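PDB 6C0D: amidase, hydantoinase/carbamoylase family from Paraburkholderia phymatum, which probably hydrolyses N-carbamoyl-L-amino acids as a zinc- or manganese-dependent homodimeric amidase of the peptidase M20 family. Local coordinates for residues A[224-229]-A[320-325]. Residues are numbered along the deposited sequence; the frame is centred on the assembly and turned at random.
Sequences LRFIGQ and HLVRAE. With EDO (1,2-ethanediol), chain H.
F226 and A324 sit side by side as a non-hydrogen-bonded pair in the antiparallel sheet of the smaller, lid-like domain of this M20 fold, well away from the zinc site. The contact illustrates how a two-layer alpha/beta domain treats the two faces of one sheet differently. The buried face packs on helices 244-262 and 299-317. There the F226 ring turns its CE2 corner to the methyl of A324, with CE2 to CB at 4.0 Å, while V322 CG1 lies at the ring's edge and touches F226 CB. L224 CD1 reaches across to E325 O; CG anti to the backbone N (chi1 -176°) carries CD1 to within 3.5 Å of that oxygen. F251 meets the F226 ring from the helix layer.

Four backbone bonds, two at each of the pairs R225–E325 and I227–R323, lock the register. The other, more exposed face carries a salt-bridge network of R225, E325 and R323, beside I227. R225, extended from CG to NE, runs alongside E325, but its NH1 stays 3.7 Å from OE1, a long salt bridge, with the two planar groups 77° apart. The other oxygen, OE2, takes a hydrogen-bonded salt bridge from R323 NH1 (3.3 Å), which arrives from above the carboxylate plane, so the carboxylate links two arginines, probably stabilising its negative charge. A bend at chi3 (54°) folds the R323 guanidinium back beside I227, whose CD1 sits over one guanidinium face, 3.7 Å from NH2. Where the pairing runs out, just before R323, V322 N donates to O2 of an ethanediol, probably from the crystallisation liquor, at 3.1 Å.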
loop_
_atom_site.group_PDB
_atom_site.type_symbol
_atom_site.label_atom_id
_atom_site.label_comp_id
_atom_site.label_asym_id
_atom_site.label_seq_id
_atom_site.Cartn_x
_atom_site.Cartn_y
_atom_site.Cartn_z
ATOM N N LEU A 224 10.809 -4.715 6.046
ATOM C CA LEU A 224 11.178 -5.955 5.388
ATOM C C LEU A 224 10.842 -5.809 3.914
ATOM O O LEU A 224 9.668 -5.625 3.558
ATOM C CB LEU A 224 10.445 -7.130 6.018
ATOM C CG LEU A 224 10.818 -8.503 5.491
ATOM C CD1 LEU A 224 12.297 -8.810 5.724
ATOM C CD2 LEU A 224 9.958 -9.466 6.221
ATOM N N ARG A 225 11.871 -5.852 3.071
ATOM C CA ARG A 225 11.741 -5.682 1.629
ATOM C C ARG A 225 11.822 -7.030 0.936
ATOM O O ARG A 225 12.593 -7.901 1.351
ATOM C CB ARG A 225 12.849 -4.783 1.071
ATOM C CG ARG A 225 12.804 -3.335 1.511
ATOM C CD ARG A 225 13.954 -2.554 0.861
ATOM N NE ARG A 225 13.980 -1.155 1.285
ATOM C CZ ARG A 225 15.060 -0.379 1.243
ATOM N NH1 ARG A 225 16.212 -0.870 0.810
ATOM N NH2 ARG A 225 14.992 0.882 1.654
ATOM N N PHE A 226 11.053 -7.180 -0.142
ATOM C CA PHE A 226 11.035 -8.383 -0.959
ATOM C C PHE A 226 11.347 -7.977 -2.384
ATOM O O PHE A 226 10.731 -7.046 -2.911
ATOM C CB PHE A 226 9.676 -9.084 -0.860
ATOM C CG PHE A 226 9.403 -9.578 0.519
ATOM C CD1 PHE A 226 8.871 -8.723 1.479
ATOM C CD2 PHE A 226 9.760 -10.865 0.884
ATOM C CE1 PHE A 226 8.651 -9.156 2.787
ATOM C CE2 PHE A 226 9.547 -11.314 2.194
ATOM C CZ PHE A 226 8.994 -10.451 3.145
ATOM N N ILE A 227 12.339 -8.632 -2.984
ATOM C CA ILE A 227 12.805 -8.267 -4.312
ATOM C C ILE A 227 12.559 -9.455 -5.214
ATOM O O ILE A 227 13.238 -10.485 -5.098
ATOM C CB ILE A 227 14.284 -7.863 -4.327
ATOM C CG1 ILE A 227 14.537 -6.644 -3.417
ATOM C CG2 ILE A 227 14.698 -7.533 -5.747
ATOM C CD1 ILE A 227 14.796 -6.998 -1.966
ATOM N N GLY A 228 11.588 -9.315 -6.109
ATOM C CA GLY A 228 11.282 -10.337 -7.077
ATOM C C GLY A 228 11.437 -9.795 -8.486
ATOM O O GLY A 228 12.448 -9.160 -8.796
ATOM N N GLN A 229 10.444 -10.032 -9.344
ATOM C CA GLN A 229 10.530 -9.626 -10.737
ATOM C C GLN A 229 9.158 -9.168 -11.216
ATOM O O GLN A 229 8.170 -9.874 -11.018
ATOM C CB GLN A 229 11.033 -10.790 -11.586
ATOM C CG GLN A 229 11.141 -10.530 -13.053
ATOM C CD GLN A 229 11.659 -11.753 -13.764
ATOM O OE1 GLN A 229 12.856 -12.025 -13.744
ATOM N NE2 GLN A 229 10.755 -12.526 -14.360
ATOM N N HIS A 320 13.825 -19.465 -1.326
ATOM C CA HIS A 320 12.858 -18.872 -2.243
ATOM C C HIS A 320 13.526 -18.000 -3.300
ATOM O O HIS A 320 14.620 -17.464 -3.101
ATOM C CB HIS A 320 11.836 -18.041 -1.462
ATOM C CG HIS A 320 10.938 -18.864 -0.596
ATOM N ND1 HIS A 320 9.870 -19.569 -1.104
ATOM C CD2 HIS A 320 10.971 -19.133 0.732
ATOM C CE1 HIS A 320 9.268 -20.218 -0.125
ATOM N NE2 HIS A 320 9.917 -19.974 0.998
ATOM N N LEU A 321 12.830 -17.843 -4.432
ATOM C CA LEU A 321 13.366 -17.041 -5.528
ATOM C C LEU A 321 13.271 -15.551 -5.241
ATOM O O LEU A 321 14.132 -14.786 -5.687
ATOM C CB LEU A 321 12.633 -17.360 -6.831
ATOM C CG LEU A 321 12.890 -18.736 -7.446
ATOM C CD1 LEU A 321 12.091 -18.888 -8.740
ATOM C CD2 LEU A 321 14.377 -18.888 -7.698
ATOM N N VAL A 322 12.251 -15.120 -4.500
ATOM C CA VAL A 322 12.149 -13.721 -4.092
ATOM C C VAL A 322 13.062 -13.506 -2.889
ATOM O O VAL A 322 12.926 -14.186 -1.867
ATOM C CB VAL A 322 10.693 -13.348 -3.752
ATOM C CG1 VAL A 322 10.612 -11.921 -3.244
ATOM C CG2 VAL A 322 9.773 -13.516 -4.989
ATOM N N ARG A 323 13.987 -12.551 -2.995
ATOM C CA ARG A 323 14.913 -12.280 -1.904
ATOM C C ARG A 323 14.262 -11.392 -0.851
ATOM O O ARG A 323 13.538 -10.457 -1.179
ATOM C CB ARG A 323 16.179 -11.602 -2.426
ATOM C CG ARG A 323 17.184 -11.251 -1.322
ATOM C CD ARG A 323 18.504 -10.773 -1.922
ATOM N NE ARG A 323 18.316 -9.674 -2.868
ATOM C CZ ARG A 323 18.358 -8.387 -2.535
ATOM N NH1 ARG A 323 18.579 -8.033 -1.279
ATOM N NH2 ARG A 323 18.180 -7.452 -3.455
ATOM N N ALA A 324 14.545 -11.681 0.427
ATOM C CA ALA A 324 14.077 -10.882 1.554
ATOM C C ALA A 324 15.226 -10.077 2.152
ATOM O O ALA A 324 16.368 -10.542 2.218
ATOM C CB ALA A 324 13.457 -11.763 2.646
ATOM N N GLU A 325 14.915 -8.864 2.616
ATOM C CA GLU A 325 15.949 -7.959 3.102
ATOM C C GLU A 325 15.420 -7.214 4.319
ATOM O O GLU A 325 14.424 -6.491 4.216
ATOM C CB GLU A 325 16.363 -6.981 2.009
ATOM C CG GLU A 325 17.422 -5.995 2.434
ATOM C CD GLU A 325 17.697 -4.979 1.346
ATOM O OE1 GLU A 325 18.146 -3.859 1.677
ATOM O OE2 GLU A 325 17.449 -5.307 0.162
HETATM C C1 EDO H . 9.417 -19.183 -4.237
HETATM O O1 EDO H . 10.227 -20.176 -4.868
HETATM C C2 EDO H . 9.656 -17.846 -4.915
HETATM O O2 EDO H . 9.697 -16.796 -3.939
#